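Local coordinates for protein probable dipeptidase (Pseudomonas aeruginosa, PDB 3B40) that probably acts as a metal-dependent dipeptidase of the membrane dipeptidase (peptidase M19) family, which belongs to the TIM-barrel clan, at residues A[43-46]-A[52-55]; A[32-35]-A[39-42]; A[358-363]-A[370-375]. The protein carries 11 engineered substitutions. All blocks are in the same frame, centred on the assembly; numbering follows the deposited sequence.

Contact 1: A[43-46]-A[52-55]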
loop_
_atom_site.group_PDB
_atom_site.type_symbol
_atom_site.label_atom_id
_atom_site.label_comp_id
_atom_site.label_asym_id
_atom_site.label_seq_id
_atom_site.Cartn_x
_atom_site.Cartn_y
_atom_site.Cartn_z
ATOM N N ASP A 43 7.586 -2.168 21.074
ATOM C CA ASP A 43 7.167 -3.266 21.963
ATOM C C ASP A 43 6.108 -2.820 22.980
ATOM O O ASP A 43 5.932 -3.461 24.006
ATOM C CB ASP A 43 8.381 -3.859 22.671
ATOM C CG ASP A 43 9.026 -2.873 23.657
ATOM O OD1 ASP A 43 9.065 -1.657 23.364
ATOM O OD2 ASP A 43 9.485 -3.330 24.729
ATOM N N LYS A 44 5.402 -1.724 22.689
ATOM C CA LYS A 44 4.360 -1.242 23.572
ATOM C C LYS A 44 3.051 -1.059 22.821
ATOM O O LYS A 44 3.067 -0.929 21.606
ATOM C CB LYS A 44 4.790 0.067 24.253
ATOM C CG LYS A 44 5.862 -0.146 25.331
ATOM C CD LYS A 44 6.067 1.129 26.135
ATOM C CE LYS A 44 6.995 0.910 27.333
ATOM N NZ LYS A 44 7.296 2.217 28.024
ATOM N N ASP A 45 1.936 -1.043 23.555
ATOM C CA ASP A 45 0.602 -0.800 23.001
ATOM C C ASP A 45 0.484 0.703 22.736
ATOM O O ASP A 45 -0.140 1.445 23.516
ATOM C CB ASP A 45 -0.474 -1.281 24.000
ATOM C CG ASP A 45 -1.873 -1.398 23.381
ATOM O OD1 ASP A 45 -2.020 -1.201 22.159
ATOM O OD2 ASP A 45 -2.846 -1.670 24.138
ATOM N N GLY A 46 1.079 1.142 21.622
ATOM C CA GLY A 46 1.237 2.559 21.328
ATOM C C GLY A 46 0.145 3.271 20.547
ATOM O O GLY A 46 -0.980 2.763 20.396
ATOM N N LEU A 52 4.313 -4.511 18.537
ATOM C CA LEU A 52 4.408 -5.943 18.821
ATOM C C LEU A 52 3.262 -6.464 19.700
ATOM O O LEU A 52 2.859 -7.609 19.589
ATOM C CB LEU A 52 5.788 -6.322 19.369
ATOM C CG LEU A 52 7.017 -6.077 18.470
ATOM C CD1 LEU A 52 8.302 -6.345 19.263
ATOM C CD2 LEU A 52 7.005 -6.898 17.196
ATOM N N VAL A 53 2.741 -5.599 20.562
ATOM C CA VAL A 53 1.581 -5.908 21.403
ATOM C C VAL A 53 0.298 -6.124 20.592
ATOM O O VAL A 53 -0.390 -7.154 20.747
ATOM C CB VAL A 53 1.355 -4.804 22.478
ATOM C CG1 VAL A 53 0.095 -5.115 23.329
ATOM C CG2 VAL A 53 2.595 -4.678 23.389
ATOM N N LYS A 54 -0.025 -5.167 19.710
ATOM C CA LYS A 54 -1.241 -5.286 18.887
ATOM C C LYS A 54 -1.129 -6.530 17.996
ATOM O O LYS A 54 -2.086 -7.273 17.868
ATOM C CB LYS A 54 -1.496 -4.026 18.052
ATOM C CG LYS A 54 -1.855 -2.772 18.860
ATOM C CD LYS A 54 -2.020 -1.564 17.940
ATOM C CE LYS A 54 -2.449 -0.328 18.679
ATOM N NZ LYS A 54 -1.308 0.141 19.519
ATOM N N ALA A 55 0.059 -6.781 17.438
ATOM C CA ALA A 55 0.255 -7.892 16.499
ATOM C C ALA A 55 0.148 -9.244 17.159
ATOM O O ALA A 55 -0.403 -10.169 16.564
ATOM C CB ALA A 55 1.596 -7.765 15.742
#

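Contact 2: A[32-35]-A[39-42]. Engineered in segment 32-35: Leu33 (natural residue Pro). Engineered in segment 39-42: Val42 (natural residue Phe).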
loop_
_atom_site.group_PDB
_atom_site.type_symbol
_atom_site.label_atom_id
_atom_site.label_comp_id
_atom_site.label_asym_id
_atom_site.label_seq_id
_atom_site.Cartn_x
_atom_site.Cartn_y
_atom_site.Cartn_z
ATOM N N PRO A 32 6.323 4.834 10.549
ATOM C CA PRO A 32 6.402 6.237 10.994
ATOM C C PRO A 32 7.859 6.584 11.254
ATOM O O PRO A 32 8.606 5.761 11.811
ATOM C CB PRO A 32 5.611 6.233 12.323
ATOM C CG PRO A 32 4.737 4.989 12.244
ATOM C CD PRO A 32 5.634 3.997 11.547
ATOM N N LEU A 33 8.282 7.773 10.852
ATOM C CA LEU A 33 9.692 8.134 11.014
ATOM C C LEU A 33 10.190 8.139 12.482
ATOM O O LEU A 33 11.382 8.064 12.740
ATOM C CB LEU A 33 9.969 9.486 10.340
ATOM C CG LEU A 33 9.919 9.364 8.818
ATOM C CD1 LEU A 33 9.646 10.725 8.143
ATOM C CD2 LEU A 33 11.222 8.730 8.330
ATOM N N ASP A 34 9.274 8.236 13.430
ATOM C CA ASP A 34 9.648 8.232 14.851
ATOM C C ASP A 34 9.334 6.895 15.533
ATOM O O ASP A 34 9.272 6.807 16.752
ATOM C CB ASP A 34 8.960 9.405 15.580
ATOM C CG ASP A 34 7.442 9.244 15.652
ATOM O OD1 ASP A 34 6.911 8.302 15.015
ATOM O OD2 ASP A 34 6.778 10.064 16.343
ATOM N N PHE A 35 9.114 5.855 14.736
ATOM C CA PHE A 35 8.735 4.558 15.265
ATOM C C PHE A 35 9.935 4.019 16.042
ATOM O O PHE A 35 11.061 4.081 15.558
ATOM C CB PHE A 35 8.394 3.622 14.099
ATOM C CG PHE A 35 7.723 2.343 14.504
ATOM C CD1 PHE A 35 6.649 2.344 15.394
ATOM C CD2 PHE A 35 8.123 1.144 13.930
ATOM C CE1 PHE A 35 6.019 1.155 15.740
ATOM C CE2 PHE A 35 7.496 -0.043 14.257
ATOM C CZ PHE A 35 6.435 -0.038 15.171
ATOM N N GLY A 39 7.395 7.474 23.327
ATOM C CA GLY A 39 6.036 7.835 22.928
ATOM C C GLY A 39 5.518 6.927 21.825
ATOM O O GLY A 39 4.307 6.826 21.607
ATOM N N ASN A 40 6.438 6.247 21.142
ATOM C CA ASN A 40 6.096 5.401 19.993
ATOM C C ASN A 40 6.991 4.154 19.885
ATOM O O ASN A 40 7.554 3.865 18.825
ATOM C CB ASN A 40 6.149 6.241 18.707
ATOM C CG ASN A 40 5.380 5.590 17.538
ATOM O OD1 ASN A 40 4.524 4.713 17.747
ATOM N ND2 ASN A 40 5.679 6.028 16.309
ATOM N N GLU A 41 7.108 3.413 20.986
ATOM C CA GLU A 41 7.967 2.216 21.042
ATOM C C GLU A 41 7.338 1.033 20.318
ATOM O O GLU A 41 6.108 0.891 20.278
ATOM C CB GLU A 41 8.277 1.807 22.498
ATOM C CG GLU A 41 8.947 2.892 23.368
ATOM C CD GLU A 41 7.938 3.833 24.029
ATOM O OE1 GLU A 41 6.721 3.751 23.709
ATOM O OE2 GLU A 41 8.358 4.663 24.871
ATOM N N VAL A 42 8.186 0.172 19.765
ATOM C CA VAL A 42 7.703 -0.954 18.964
ATOM C C VAL A 42 7.129 -2.083 19.832
ATOM O O VAL A 42 6.269 -2.842 19.382
ATOM C CB VAL A 42 8.789 -1.500 18.004
ATOM C CG1 VAL A 42 9.568 -0.361 17.366
ATOM C CG2 VAL A 42 9.712 -2.425 18.682
#

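Contact 3: A[358-363]-A[370-375]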
loop_
_atom_site.group_PDB
_atom_site.type_symbol
_atom_site.label_atom_id
_atom_site.label_comp_id
_atom_site.label_asym_id
_atom_site.label_seq_id
_atom_site.Cartn_x
_atom_site.Cartn_y
_atom_site.Cartn_z
ATOM N N SER A 358 -3.817 -3.297 4.612
ATOM C CA SER A 358 -4.489 -2.246 5.402
ATOM C C SER A 358 -4.271 -0.796 4.991
ATOM O O SER A 358 -5.204 0.043 5.059
ATOM C CB SER A 358 -4.042 -2.358 6.853
ATOM O OG SER A 358 -2.634 -2.288 6.977
ATOM N N ASP A 359 -3.054 -0.513 4.554
ATOM C CA ASP A 359 -2.541 0.865 4.416
ATOM C C ASP A 359 -2.472 1.510 5.805
ATOM O O ASP A 359 -2.552 2.726 5.934
ATOM C CB ASP A 359 -3.378 1.711 3.466
ATOM C CG ASP A 359 -2.514 2.530 2.465
ATOM O OD1 ASP A 359 -1.276 2.693 2.661
ATOM O OD2 ASP A 359 -3.103 3.030 1.474
ATOM N N PHE A 360 -2.267 0.678 6.826
ATOM C CA PHE A 360 -2.131 1.190 8.181
ATOM C C PHE A 360 -1.005 2.229 8.219
ATOM O O PHE A 360 -0.020 2.113 7.498
ATOM C CB PHE A 360 -1.903 0.059 9.214
ATOM C CG PHE A 360 -3.182 -0.694 9.644
ATOM C CD1 PHE A 360 -4.423 -0.050 9.716
ATOM C CD2 PHE A 360 -3.117 -2.050 9.962
ATOM C CE1 PHE A 360 -5.569 -0.738 10.091
ATOM C CE2 PHE A 360 -4.252 -2.747 10.348
ATOM C CZ PHE A 360 -5.491 -2.097 10.396
ATOM N N ASN A 361 -1.151 3.221 9.098
ATOM C CA ASN A 361 -0.190 4.339 9.264
ATOM C C ASN A 361 -0.042 5.260 8.040
ATOM O O ASN A 361 0.796 6.145 8.050
ATOM C CB ASN A 361 1.206 3.888 9.774
ATOM C CG ASN A 361 1.180 3.296 11.184
ATOM O OD1 ASN A 361 0.352 3.664 12.051
ATOM N ND2 ASN A 361 2.087 2.367 11.424
ATOM N N ASP A 362 -0.850 5.064 6.996
ATOM C CA ASP A 362 -0.952 6.078 5.955
ATOM C C ASP A 362 -2.425 6.296 5.607
ATOM O O ASP A 362 -2.752 6.529 4.463
ATOM C CB ASP A 362 -0.074 5.745 4.723
ATOM C CG ASP A 362 0.177 6.973 3.800
ATOM O OD1 ASP A 362 0.133 8.132 4.259
ATOM O OD2 ASP A 362 0.423 6.774 2.585
ATOM N N GLY A 363 -3.318 6.187 6.610
ATOM C CA GLY A 363 -4.747 6.492 6.420
ATOM C C GLY A 363 -5.711 5.314 6.303
ATOM O O GLY A 363 -6.926 5.514 6.261
ATOM N N LYS A 370 -9.260 -1.448 12.847
ATOM C CA LYS A 370 -8.669 -0.153 13.056
ATOM C C LYS A 370 -7.186 -0.241 13.349
ATOM O O LYS A 370 -6.484 0.769 13.338
ATOM C CB LYS A 370 -9.410 0.593 14.165
ATOM C CG LYS A 370 -9.126 0.104 15.588
ATOM C CD LYS A 370 -9.947 0.913 16.580
ATOM C CE LYS A 370 -10.181 0.130 17.851
ATOM N NZ LYS A 370 -8.999 0.213 18.774
ATOM N N ASP A 371 -6.729 -1.451 13.650
ATOM C CA ASP A 371 -5.304 -1.711 13.809
ATOM C C ASP A 371 -5.020 -3.224 13.685
ATOM O O ASP A 371 -5.943 -4.028 13.482
ATOM C CB ASP A 371 -4.768 -1.058 15.118
ATOM C CG ASP A 371 -5.359 -1.683 16.381
ATOM O OD1 ASP A 371 -5.512 -2.932 16.439
ATOM O OD2 ASP A 371 -5.677 -0.913 17.313
ATOM N N VAL A 372 -3.753 -3.610 13.784
ATOM C CA VAL A 372 -3.350 -4.993 13.459
ATOM C C VAL A 372 -3.907 -6.009 14.444
ATOM O O VAL A 372 -3.898 -7.205 14.159
ATOM C CB VAL A 372 -1.805 -5.204 13.335
ATOM C CG1 VAL A 372 -1.267 -4.427 12.131
ATOM C CG2 VAL A 372 -1.091 -4.804 14.636
ATOM N N SER A 373 -4.383 -5.521 15.596
ATOM C CA SER A 373 -4.892 -6.414 16.636
ATOM C C SER A 373 -6.280 -6.923 16.240
ATOM O O SER A 373 -6.784 -7.892 16.836
ATOM C CB SER A 373 -4.936 -5.707 18.005
ATOM O OG SER A 373 -6.092 -4.909 18.132
ATOM N N GLU A 374 -6.875 -6.280 15.229
ATOM C CA GLU A 374 -8.280 -6.556 14.803
ATOM C C GLU A 374 -8.423 -7.386 13.492
ATOM O O GLU A 374 -9.532 -7.559 12.933
ATOM C CB GLU A 374 -9.067 -5.240 14.738
ATOM C CG GLU A 374 -9.402 -4.662 16.118
ATOM C CD GLU A 374 -10.359 -3.471 16.110
ATOM O OE1 GLU A 374 -10.659 -2.883 15.047
ATOM O OE2 GLU A 374 -10.834 -3.107 17.210
ATOM N N ILE A 375 -7.321 -7.961 13.026
ATOM C CA ILE A 375 -7.367 -8.772 11.779
ATOM C C ILE A 375 -8.406 -9.894 11.774
ATOM O O ILE A 375 -8.968 -10.226 10.727
ATOM C CB ILE A 375 -5.971 -9.344 11.390
ATOM C CG1 ILE A 375 -5.465 -10.369 12.430
ATOM C CG2 ILE A 375 -4.967 -8.186 11.211
ATOM C CD1 ILE A 375 -4.409 -11.372 11.851
#

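Contact 1: A[43-46]-A[52-55]
The ammonium group of Lys54 makes the polar part of the contact with Asp45 and Gly46. It forms a salt bridge and hydrogen bond to Asp45, NZ lying 3.0 Å from OD1 and meeting that oxygen nearly along its C-O axis. A second bond runs from Lys54 NZ to Gly46 O at 2.8 Å; here the nitrogen stands above the carbonyl plane, 40° out of it. The lysine chain is extended as far as CE and then bends at its last torsion (chi4 70°), which turns NZ between these two acceptors. Its strongest partner is the carboxylate of Asp51, just ahead of the helix, which also accepts a hydrogen bond from Gly46 N. Asp45 OD1 in turn has a second salt-bridge partner, Arg57, so two basic groups share one oxygen and would be expected to favour its charged form.

Residues 43-46 belong to the long connection from strand 25-29 to helix 52-58, and this contact folds that connection back on the helix's first turn. The backbone angles at Asp45 fit the centre of an inverse gamma turn, though its closing bond, Gly46 N to Lys44 O, is weak.

The apolar part is carried by Val53, whose two methyls divide the work. CG2 lies against the backbone of the loop, 3.6 Å from Asp43 O and 3.7 Å from Lys44 C, while CG1 meets Asp45 CB at 3.9 Å. Leu52 CD1 approaches Asp43 CB at 4.2 Å, and Leu52 also packs on Phe131 of strand 131-138.

Contact 2: A[32-35]-A[39-42]
Asn40 and Phe35 both carry their side chains trans to the main-chain nitrogen (chi1 -161° and -168°), which sends the carboxamide of the first across towards Asp34 and brings the ring of the second under Val42. The two side chains cross at about a right angle, the amide and ring planes being tilted well apart. Asn40 OD1 lies at the ring edge, in its plane, 4.0 Å from Phe35 CD1, whereas Asn40 ND2 sits 3.5 Å from Phe35 CA.

That same nitrogen donates to Asp34 OD1 over 2.9 Å, along a somewhat bent path. The acceptor lies close to the amide plane of Asn40, yet the donor arrives from above the carboxylate, 52° out of its plane. The bond thus joins the amide of buried Asn40 to the carboxylate of exposed Asp34.

Segment 32-35 is a type I beta turn closed by Phe35 N to Pro32 O at 3.0 Å, with Leu33, an engineered residue, and Asp34 at its corners. It lies in the same connection between strand 25-29 and helix 52-58 as segment 39-42, and the contact brings two parts of this irregular chain together beside helix 87-108, whose Ile101 and Met105 also touch Phe35.

Val42, engineered in place of phenylalanine, supplies the apolar contact. Its CG1 methyl lies over one face of the Phe35 ring in a CH-pi arrangement, 3.9 Å from the centroid. The methyl is displaced towards the rim, so Phe35 CE2 is its nearest atom at 3.7 Å. Phe109 packs against Val42 as well.

Contact 3: A[358-363]-A[370-375]
Phe360 and Asp371 mark the nearest approach of the two backbones, their CA atoms 7.1 Å apart. Residues 359-362 form a type II beta turn, with Phe360 and Asn361 at its corners. An ST turn overlaps its start: Ser358 OG accepts from Phe360 N at 3.0 Å. Asp371 OD1 makes an Asx turn with Ser373 N at 2.9 Å and takes the hydroxyl of Ser373, 2.7 Å away, on its syn lone pair. Both donors grip OD1, holding the carboxylate to its own segment; the Asp371 side chain leaves the backbone away from Phe360. Both segments lie between strand 354-357 of the parallel sheet and helix 375-385, consistent with a TIM-barrel strand-to-helix loop.

The Phe360 ring carries the contact, meeting the main chain of 370-372 with Asp371 CA over one face, 3.4 Å from CZ; Ser358 CB covers the other face, centred 3.2 Å above the plane. Val372 CG1 reaches Phe360 CD2 at 3.7 Å, and Trp369 adds an edge-to-face partner. Gln49 accepts from Asn361 N and donates to Lys370 O, linking the segments.

No direct polar bond spans the interface: the ring, between a serine methylene and a peptide backbone, depends on close fit, polar groups look to their own segments, Gln49 or residues such as Asp26 and Thr30, and the turns on both sides probably help to fix the ring's place.

In the fold
Contacts 1 and 2 both fold the connection between strand 25-29 and helix 52-58, and meet where Leu52 N probably bonds to Val42 O, 2.7 Å away. Contact 3 follows strand 354-357, the last of the parallel sheet, and is the most central, its centre about 11 Å from the chain centre against 21 Å for contact 1. Chemistry follows place: the surface contact combines a lysine salt bridge and a lysine-to-carbonyl bond with valine packing, buried contact 2 pairs one amide-to-carboxylate hydrogen bond with a CH-pi contact, and buried contact 3 is essentially aromatic packing. Lys54 and Ala55 of contact 1 pack on Val372, and Pro32 touches Asn361, so the loops after these two strands pack together.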